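Local coordinates for purine nucleosidase, (IunH-1) (Sulfolobus solfataricus, PDB 3T8J), which is a member of the nucleosidase family that forms a four-chain assembly and holds a bound sodium ion beside its central, mostly parallel beta-sheet, at residues S122-L127 with K173-A178; I33-I38 with I165-D170; E198-I203 with E212-M217. All coordinates share one frame; numbering follows the deposited sequence. Where two conformers were deposited one is given.

Contact 1 of 3, residues S122-L127 with K173-A178. With NA (sodium ion), chain B.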
loop_
_atom_site.group_PDB
_atom_site.type_symbol
_atom_site.label_atom_id
_atom_site.label_comp_id
_atom_site.label_asym_id
_atom_site.label_seq_id
_atom_site.Cartn_x
_atom_site.Cartn_y
_atom_site.Cartn_z
ATOM N N SER A 122 -26.628 -0.735 -3.054
ATOM C CA SER A 122 -25.891 0.496 -3.336
ATOM C C SER A 122 -24.595 0.550 -2.533
ATOM O O SER A 122 -24.344 -0.333 -1.672
ATOM C CB SER A 122 -26.796 1.686 -2.967
ATOM O OG SER A 122 -28.102 1.525 -3.550
ATOM N N PRO A 123 -23.770 1.588 -2.718
ATOM C CA PRO A 123 -22.620 1.762 -1.813
ATOM C C PRO A 123 -23.043 1.741 -0.322
ATOM O O PRO A 123 -24.147 2.141 0.015
ATOM C CB PRO A 123 -22.027 3.099 -2.254
ATOM C CG PRO A 123 -22.409 3.203 -3.704
ATOM C CD PRO A 123 -23.802 2.649 -3.735
ATOM N N LEU A 124 -22.163 1.263 0.557
ATOM C CA LEU A 124 -22.550 0.875 1.908
ATOM C C LEU A 124 -22.385 1.962 3.000
ATOM O O LEU A 124 -22.467 1.711 4.212
ATOM C CB LEU A 124 -21.802 -0.418 2.268
ATOM C CG LEU A 124 -22.252 -1.675 1.502
ATOM C CD1 LEU A 124 -21.229 -2.838 1.641
ATOM C CD2 LEU A 124 -23.600 -2.187 1.966
ATOM N N THR A 125 -22.207 3.202 2.563
ATOM C CA THR A 125 -21.903 4.311 3.461
ATOM C C THR A 125 -22.938 4.510 4.583
ATOM O O THR A 125 -22.553 4.763 5.718
ATOM C CB THR A 125 -21.677 5.620 2.642
ATOM O OG1 THR A 125 -20.853 5.317 1.509
ATOM C CG2 THR A 125 -21.004 6.665 3.522
ATOM N N ASN A 126 -24.237 4.460 4.271
ATOM C CA ASN A 126 -25.257 4.700 5.304
ATOM C C ASN A 126 -25.275 3.597 6.350
ATOM O O ASN A 126 -25.429 3.879 7.540
ATOM C CB ASN A 126 -26.658 4.839 4.709
ATOM C CG ASN A 126 -26.836 6.109 3.929
ATOM O OD1 ASN A 126 -26.226 7.112 4.240
ATOM N ND2 ASN A 126 -27.709 6.068 2.914
ATOM N N LEU A 127 -25.158 2.338 5.898
ATOM C CA LEU A 127 -25.165 1.215 6.871
ATOM C C LEU A 127 -23.925 1.281 7.741
ATOM O O LEU A 127 -23.996 0.977 8.952
ATOM C CB LEU A 127 -25.316 -0.134 6.166
ATOM C CG LEU A 127 -25.406 -1.376 7.061
ATOM C CD1 LEU A 127 -26.639 -1.294 7.937
ATOM C CD2 LEU A 127 -25.456 -2.640 6.195
ATOM N N LYS A 173 -15.754 -2.378 4.073
ATOM C CA LYS A 173 -14.895 -3.119 5.021
ATOM C C LYS A 173 -15.535 -3.106 6.401
ATOM O O LYS A 173 -15.580 -4.159 7.099
ATOM C CB LYS A 173 -13.484 -2.521 5.064
ATOM C CG LYS A 173 -12.469 -3.369 5.843
ATOM C CD LYS A 173 -11.012 -2.934 5.493
ATOM C CE LYS A 173 -9.968 -3.997 5.753
ATOM N NZ LYS A 173 -9.889 -5.124 4.759
ATOM N N ILE A 174 -16.048 -1.959 6.835
ATOM C CA ILE A 174 -16.747 -1.866 8.132
ATOM C C ILE A 174 -17.941 -2.830 8.193
ATOM O O ILE A 174 -18.112 -3.577 9.163
ATOM C CB ILE A 174 -17.206 -0.403 8.394
ATOM C CG1 ILE A 174 -15.983 0.461 8.666
ATOM C CG2 ILE A 174 -18.205 -0.331 9.574
ATOM C CD1 ILE A 174 -16.303 1.990 8.509
ATOM N N VAL A 175 -18.743 -2.886 7.151
ATOM C CA VAL A 175 -19.942 -3.716 7.124
ATOM C C VAL A 175 -19.576 -5.214 7.158
ATOM O O VAL A 175 -20.198 -5.983 7.898
ATOM C CB VAL A 175 -20.816 -3.346 5.907
ATOM C CG1 VAL A 175 -21.865 -4.412 5.608
ATOM C CG2 VAL A 175 -21.474 -1.991 6.188
ATOM N N PHE A 176 -18.565 -5.594 6.367
ATOM C CA PHE A 176 -18.159 -6.998 6.276
ATOM C C PHE A 176 -17.439 -7.477 7.527
ATOM O O PHE A 176 -17.348 -8.696 7.708
ATOM C CB PHE A 176 -17.379 -7.277 4.976
ATOM C CG PHE A 176 -18.256 -7.541 3.800
ATOM C CD1 PHE A 176 -18.880 -6.491 3.137
ATOM C CD2 PHE A 176 -18.462 -8.811 3.327
ATOM C CE1 PHE A 176 -19.698 -6.713 2.040
ATOM C CE2 PHE A 176 -19.301 -9.042 2.256
ATOM C CZ PHE A 176 -19.898 -7.980 1.589
ATOM N N ASN A 177 -16.923 -6.560 8.358
ATOM C CA ASN A 177 -16.212 -6.913 9.599
ATOM C C ASN A 177 -17.120 -6.843 10.840
ATOM O O ASN A 177 -16.740 -7.334 11.915
ATOM C CB ASN A 177 -15.013 -5.974 9.771
ATOM C CG ASN A 177 -14.147 -6.321 10.952
ATOM O OD1 ASN A 177 -13.541 -7.390 11.005
ATOM N ND2 ASN A 177 -14.076 -5.405 11.913
ATOM N N ALA A 178 -18.316 -6.272 10.710
ATOM C CA ALA A 178 -19.184 -5.955 11.865
ATOM C C ALA A 178 -19.845 -7.172 12.519
ATOM O O ALA A 178 -20.151 -7.136 13.719
ATOM C CB ALA A 178 -20.262 -4.951 11.467
HETATM NA NA NA B . -28.314 0.793 -5.905
HETATM O O HOH W 1 -28.131 0.516 -8.236
#
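Helix 125-133 starts just after the metal-binding loop, and here L124 and L127 pack on V175 and F176 of helix 169-177. L124 is the N-cap residue of the first helix. V175 sits in the middle of the contact. V175 CG2 meets L127 CD2 at 4.0 Å and L124 CB at 4.2 Å. V175 CG1 also lies 4.0 Å from L127 CD2, so both valine methyls touch this one branch of the leucine. L127 carries CG opposite its backbone N (chi1 -177°), which brings this branch over to the valine. The two side chains cross at about a right angle. F176 adds a lighter touch. L124 CD1 comes to the edge of the F176 ring, near its plane, 4.2 Å from F176 CE1. F176 also packs on I182 and M184 of strand 182-185. At the other end of segment 122-127, S122 OG binds sodium at 2.5 Å, and water 1 is a further ligand. D9, D14 and I121 O complete the site. S122 OG also hydrogen-bonds to D7 O. The strand-to-helix turn of segment 122-127 links the sodium site to the buried packing of helices 125-133 and 169-177, as in the nucleoside hydrolase fold.

Contact 2 of 3, residues I33-I38 with I165-D170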
loop_
_atom_site.group_PDB
_atom_site.type_symbol
_atom_site.label_atom_id
_atom_site.label_comp_id
_atom_site.label_asym_id
_atom_site.label_seq_id
_atom_site.Cartn_x
_atom_site.Cartn_y
_atom_site.Cartn_z
ATOM N N ILE A 33 -31.141 7.020 0.950
ATOM C CA ILE A 33 -30.412 7.430 -0.263
ATOM C C ILE A 33 -28.937 7.606 0.027
ATOM O O ILE A 33 -28.573 8.231 1.028
ATOM C CB ILE A 33 -30.974 8.761 -0.833
ATOM C CG1 ILE A 33 -32.506 8.714 -0.958
ATOM C CG2 ILE A 33 -30.336 9.078 -2.219
ATOM C CD1 ILE A 33 -33.016 7.685 -1.969
ATOM N N VAL A 34 -28.103 7.107 -0.885
ATOM C CA VAL A 34 -26.646 7.142 -0.742
ATOM C C VAL A 34 -25.999 7.603 -2.060
ATOM O O VAL A 34 -26.568 7.369 -3.134
ATOM C CB VAL A 34 -26.110 5.756 -0.283
ATOM C CG1 VAL A 34 -26.272 4.701 -1.387
ATOM C CG2 VAL A 34 -24.630 5.838 0.200
ATOM N N GLU A 35 -24.811 8.175 -1.975
ATOM C CA GLU A 35 -24.038 8.526 -3.184
ATOM C C GLU A 35 -23.800 7.295 -4.055
ATOM O O GLU A 35 -23.668 6.153 -3.532
ATOM C CB GLU A 35 -22.687 9.190 -2.801
ATOM C CG GLU A 35 -21.545 8.239 -2.453
ATOM C CD GLU A 35 -21.607 7.620 -1.059
ATOM O OE1 GLU A 35 -22.343 8.141 -0.197
ATOM O OE2 GLU A 35 -20.855 6.623 -0.838
ATOM N N GLY A 36 -23.692 7.500 -5.356
ATOM C CA GLY A 36 -23.306 6.430 -6.272
ATOM C C GLY A 36 -23.595 6.774 -7.726
ATOM O O GLY A 36 -22.915 7.592 -8.310
ATOM N N ASN A 37 -24.547 6.065 -8.300
ATOM C CA ASN A 37 -24.771 6.041 -9.744
ATOM C C ASN A 37 -24.871 7.416 -10.406
ATOM O O ASN A 37 -24.279 7.623 -11.468
ATOM C CB ASN A 37 -26.082 5.316 -10.059
ATOM C CG ASN A 37 -25.985 3.799 -9.955
ATOM O OD1 ASN A 37 -24.962 3.190 -10.284
ATOM N ND2 ASN A 37 -27.087 3.183 -9.551
ATOM N N ILE A 38 -25.656 8.319 -9.828
ATOM C CA ILE A 38 -25.876 9.643 -10.465
ATOM C C ILE A 38 -25.871 10.760 -9.413
ATOM O O ILE A 38 -25.762 10.500 -8.208
ATOM C CB ILE A 38 -27.192 9.683 -11.292
ATOM C CG1 ILE A 38 -28.409 9.638 -10.361
ATOM C CG2 ILE A 38 -27.225 8.576 -12.340
ATOM C CD1 ILE A 38 -29.719 9.971 -11.041
ATOM N N ILE A 165 -19.023 -1.587 -4.088
ATOM C CA ILE A 165 -17.902 -1.742 -3.153
ATOM C C ILE A 165 -16.811 -0.707 -3.431
ATOM O O ILE A 165 -16.264 -0.082 -2.509
ATOM C CB ILE A 165 -17.316 -3.170 -3.200
ATOM C CG1 ILE A 165 -18.413 -4.227 -2.988
ATOM C CG2 ILE A 165 -16.152 -3.361 -2.157
ATOM C CD1 ILE A 165 -19.146 -4.117 -1.643
ATOM N N TRP A 166 -16.486 -0.491 -4.718
ATOM C CA TRP A 166 -15.443 0.463 -5.104
ATOM C C TRP A 166 -15.755 1.926 -4.645
ATOM O O TRP A 166 -14.843 2.658 -4.250
ATOM C CB TRP A 166 -15.265 0.428 -6.645
ATOM C CG TRP A 166 -14.254 1.396 -7.161
ATOM C CD1 TRP A 166 -12.902 1.194 -7.344
ATOM C CD2 TRP A 166 -14.508 2.742 -7.588
ATOM N NE1 TRP A 166 -12.299 2.336 -7.824
ATOM C CE2 TRP A 166 -13.268 3.304 -7.972
ATOM C CE3 TRP A 166 -15.664 3.541 -7.653
ATOM C CZ2 TRP A 166 -13.158 4.610 -8.432
ATOM C CZ3 TRP A 166 -15.541 4.834 -8.113
ATOM C CH2 TRP A 166 -14.298 5.356 -8.490
ATOM N N VAL A 167 -17.011 2.344 -4.723
ATOM C CA VAL A 167 -17.385 3.745 -4.377
ATOM C C VAL A 167 -16.956 4.083 -2.957
ATOM O O VAL A 167 -16.370 5.135 -2.686
ATOM C CB VAL A 167 -18.873 4.013 -4.597
ATOM C CG1 VAL A 167 -19.347 5.279 -3.845
ATOM C CG2 VAL A 167 -19.200 4.127 -6.116
ATOM N N ASP A 168 -17.212 3.132 -2.048
ATOM C CA ASP A 168 -16.876 3.317 -0.634
ATOM C C ASP A 168 -16.371 2.015 -0.031
ATOM O O ASP A 168 -17.114 1.312 0.645
ATOM C CB ASP A 168 -18.010 3.940 0.172
ATOM C CG ASP A 168 -17.537 4.481 1.519
ATOM O OD1 ASP A 168 -16.398 4.155 1.931
ATOM O OD2 ASP A 168 -18.289 5.241 2.181
ATOM N N PRO A 169 -15.093 1.716 -0.284
ATOM C CA PRO A 169 -14.580 0.411 0.195
ATOM C C PRO A 169 -14.316 0.423 1.675
ATOM O O PRO A 169 -14.271 -0.641 2.302
ATOM C CB PRO A 169 -13.305 0.222 -0.621
ATOM C CG PRO A 169 -12.848 1.604 -0.916
ATOM C CD PRO A 169 -14.092 2.450 -1.085
ATOM N N ASP A 170 -14.160 1.615 2.254
ATOM C CA ASP A 170 -14.028 1.733 3.718
ATOM C C ASP A 170 -15.341 1.355 4.390
ATOM O O ASP A 170 -15.376 0.561 5.342
ATOM C CB ASP A 170 -13.566 3.155 4.041
ATOM C CG ASP A 170 -12.237 3.446 3.387
ATOM O OD1 ASP A 170 -11.229 2.860 3.803
ATOM O OD2 ASP A 170 -12.204 4.197 2.378
#
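E35 turns its CG into the space between backbone N and carbonyl carbon (chi1 83°) and bends again at chi2 (-78°), which lays its chain against V167. V167 holds CG1 opposite its own backbone N, and this methyl takes the contact. V167 CG1 lies 3.9 Å from E35 CG and 3.6 Å from E35 OE2. The two side chains run past each other in opposite directions. E35 OE2 also comes within 4.0 Å of D168 CB. The two carboxylates are near neighbours, with E35 OE2 4.2 Å from D168 OD2 and their planes 50° apart. T125 OG1 lies at probable hydrogen-bond distance of both oxygens and sits between them. D168 OD2 also accepts a hydrogen bond from L68 N. D168 OD1 caps helix 169-177 by accepting a hydrogen bond from A171 N, and this helix start may ease the build-up of negative charge. Both acids are buried. The loop carrying E35 also reaches the metal site at one remove, because N37 N hydrogen-bonds to D9 OD1, and D9 binds sodium. The side chain of V167 is about 10 Å from that ion. The loop after strand 27-33 packs on the junction of helices 163-167 and 169-177, with D168 as N-cap.

Contact 3 of 3, residues E198-I203 with E212-M217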
loop_
_atom_site.group_PDB
_atom_site.type_symbol
_atom_site.label_atom_id
_atom_site.label_comp_id
_atom_site.label_asym_id
_atom_site.label_seq_id
_atom_site.Cartn_x
_atom_site.Cartn_y
_atom_site.Cartn_z
ATOM N N GLU A 198 -34.767 -11.663 -27.262
ATOM C CA GLU A 198 -36.080 -12.337 -27.254
ATOM C C GLU A 198 -36.962 -11.843 -26.107
ATOM O O GLU A 198 -38.145 -11.517 -26.287
ATOM C CB GLU A 198 -35.902 -13.869 -27.162
ATOM C CG GLU A 198 -37.204 -14.697 -26.943
ATOM C CD GLU A 198 -37.384 -15.191 -25.482
ATOM O OE1 GLU A 198 -36.507 -15.963 -25.014
ATOM O OE2 GLU A 198 -38.401 -14.834 -24.813
ATOM N N GLU A 199 -36.373 -11.785 -24.921
ATOM C CA GLU A 199 -37.075 -11.334 -23.727
ATOM C C GLU A 199 -37.447 -9.854 -23.806
ATOM O O GLU A 199 -38.553 -9.472 -23.446
ATOM C CB GLU A 199 -36.222 -11.628 -22.483
ATOM C CG GLU A 199 -36.108 -13.125 -22.214
ATOM C CD GLU A 199 -35.050 -13.509 -21.201
ATOM O OE1 GLU A 199 -34.031 -12.791 -21.068
ATOM O OE2 GLU A 199 -35.235 -14.562 -20.557
ATOM N N TRP A 200 -36.524 -9.034 -24.286
ATOM C CA TRP A 200 -36.753 -7.600 -24.469
ATOM C C TRP A 200 -37.920 -7.342 -25.425
ATOM O O TRP A 200 -38.793 -6.528 -25.126
ATOM C CB TRP A 200 -35.463 -6.956 -24.973
ATOM C CG TRP A 200 -35.487 -5.486 -25.275
ATOM C CD1 TRP A 200 -35.374 -4.914 -26.509
ATOM C CD2 TRP A 200 -35.551 -4.407 -24.343
ATOM N NE1 TRP A 200 -35.378 -3.545 -26.400
ATOM C CE2 TRP A 200 -35.502 -3.208 -25.082
ATOM C CE3 TRP A 200 -35.677 -4.329 -22.950
ATOM C CZ2 TRP A 200 -35.552 -1.958 -24.480
ATOM C CZ3 TRP A 200 -35.734 -3.074 -22.359
ATOM C CH2 TRP A 200 -35.675 -1.909 -23.132
ATOM N N ASN A 201 -37.951 -8.057 -26.548
ATOM C CA ASN A 201 -39.061 -7.936 -27.509
ATOM C C ASN A 201 -40.411 -8.325 -26.892
ATOM O O ASN A 201 -41.440 -7.678 -27.159
ATOM C CB ASN A 201 -38.782 -8.764 -28.777
ATOM C CG ASN A 201 -37.732 -8.120 -29.695
ATOM O OD1 ASN A 201 -37.416 -6.929 -29.578
ATOM N ND2 ASN A 201 -37.190 -8.916 -30.616
ATOM N N VAL A 202 -40.423 -9.363 -26.053
ATOM C CA VAL A 202 -41.662 -9.750 -25.364
ATOM C C VAL A 202 -42.150 -8.599 -24.482
ATOM O O VAL A 202 -43.334 -8.260 -24.482
ATOM C CB VAL A 202 -41.490 -11.025 -24.499
ATOM C CG1 VAL A 202 -42.673 -11.191 -23.526
ATOM C CG2 VAL A 202 -41.334 -12.254 -25.385
ATOM N N ILE A 203 -41.229 -7.994 -23.742
ATOM C CA ILE A 203 -41.572 -6.871 -22.880
ATOM C C ILE A 203 -42.088 -5.662 -23.680
ATOM O O ILE A 203 -43.066 -5.028 -23.278
ATOM C CB ILE A 203 -40.377 -6.476 -21.959
ATOM C CG1 ILE A 203 -40.086 -7.623 -20.985
ATOM C CG2 ILE A 203 -40.665 -5.182 -21.200
ATOM C CD1 ILE A 203 -38.767 -7.494 -20.209
ATOM N N GLU A 212 -44.280 -0.349 -20.276
ATOM C CA GLU A 212 -43.836 0.868 -20.971
ATOM C C GLU A 212 -42.786 1.634 -20.147
ATOM O O GLU A 212 -41.806 2.150 -20.693
ATOM C CB GLU A 212 -45.031 1.766 -21.331
ATOM C CG GLU A 212 -45.904 1.207 -22.464
ATOM C CD GLU A 212 -47.302 1.840 -22.555
ATOM O OE1 GLU A 212 -47.714 2.592 -21.638
ATOM O OE2 GLU A 212 -48.011 1.573 -23.552
ATOM N N LEU A 213 -43.004 1.706 -18.834
ATOM C CA LEU A 213 -42.053 2.354 -17.933
ATOM C C LEU A 213 -40.706 1.614 -17.923
ATOM O O LEU A 213 -39.640 2.236 -17.999
ATOM C CB LEU A 213 -42.632 2.423 -16.516
ATOM C CG LEU A 213 -41.741 3.128 -15.491
ATOM C CD1 LEU A 213 -41.334 4.544 -15.950
ATOM C CD2 LEU A 213 -42.458 3.173 -14.139
ATOM N N TYR A 214 -40.756 0.289 -17.851
ATOM C CA TYR A 214 -39.536 -0.529 -17.888
ATOM C C TYR A 214 -38.747 -0.259 -19.170
ATOM O O TYR A 214 -37.549 -0.003 -19.105
ATOM C CB TYR A 214 -39.911 -2.008 -17.788
ATOM C CG TYR A 214 -38.781 -3.036 -17.849
ATOM C CD1 TYR A 214 -38.364 -3.719 -16.703
ATOM C CD2 TYR A 214 -38.186 -3.373 -19.052
ATOM C CE1 TYR A 214 -37.369 -4.688 -16.765
ATOM C CE2 TYR A 214 -37.194 -4.338 -19.128
ATOM C CZ TYR A 214 -36.800 -5.000 -17.982
ATOM O OH TYR A 214 -35.808 -5.963 -18.078
ATOM N N VAL A 215 -39.421 -0.277 -20.323
ATOM C CA VAL A 215 -38.731 -0.018 -21.594
ATOM C C VAL A 215 -38.096 1.374 -21.552
ATOM O O VAL A 215 -36.912 1.526 -21.897
ATOM C CB VAL A 215 -39.672 -0.199 -22.798
ATOM C CG1 VAL A 215 -39.010 0.288 -24.108
ATOM C CG2 VAL A 215 -40.102 -1.658 -22.898
ATOM N N SER A 216 -38.852 2.373 -21.100
ATOM C CA SER A 216 -38.341 3.752 -21.008
ATOM C C SER A 216 -37.119 3.878 -20.088
ATOM O O SER A 216 -36.148 4.589 -20.407
ATOM C CB SER A 216 -39.453 4.680 -20.528
ATOM O OG SER A 216 -38.993 6.011 -20.331
ATOM N N MET A 217 -37.173 3.181 -18.954
ATOM C CA MET A 217 -36.118 3.290 -17.937
ATOM C C MET A 217 -34.844 2.548 -18.285
ATOM O O MET A 217 -33.791 2.919 -17.781
ATOM C CB MET A 217 -36.613 2.786 -16.562
ATOM C CG MET A 217 -37.668 3.663 -15.890
ATOM S SD MET A 217 -37.936 3.292 -14.118
ATOM C CE MET A 217 -38.356 1.550 -14.211
#
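Aromatic contact comes first: W200 and Y214 cross obliquely, with W200 CZ3 3.8 Å from Y214 CE2. The tyrosine atom lies at the indole edge, near the indole plane. W200 has CG opposite its backbone N (chi1 178°), and this carries the far end of the indole across to the second helix. Y214 also stacks on Y218. Aliphatic contacts follow. I203 CD1 sits 3.7 Å from Y214 CE2, and I203 CG2 is just as close, 3.7 Å, to Y214 CD2. I203 CG2 also meets V215 CG2 at 4.0 Å. W200 CH2 rests 4.1 Å from V215 CG1. Separately, the backbone V215 O lies at the indole edge, near its plane, 3.9 Å from W200 CH2. Polar partners lie outside the two segments. Y214 OH hydrogen-bonds to H236 and H234, which fixes the far end of the ring. W200 makes a cation-pi contact with R222. The axes of segments 198-203 and 212-217 approach to 10.7 Å, with 130° between their directions. Helix 297-308 packs on helix 197-204 through Y305 and L308 at I203. Helix 12-23 meets helix 209-227 through L16 at Y214.

How the contacts relate
From the N terminus, strand 27-33 leads into 33-38, the first half of contact 2. Segment 122-127 follows, after strand 116-120, and opens contact 1. The chain then reaches 165-170, which closes contact 2, and 173-178, which closes contact 1. The two contacts therefore cross along the chain. They also touch in space, with centres 10 Å apart. Together they tie the loop after strand 27-33 to helix 163-167 and the start of helix 169-177, and the start of helix 125-133 to helix 169-177. Contact 3 comes later and closes only a short loop between helices 197-204 and 209-227. Its centre is about 33 Å from that of contact 1, on the opposite side of the chain's centre.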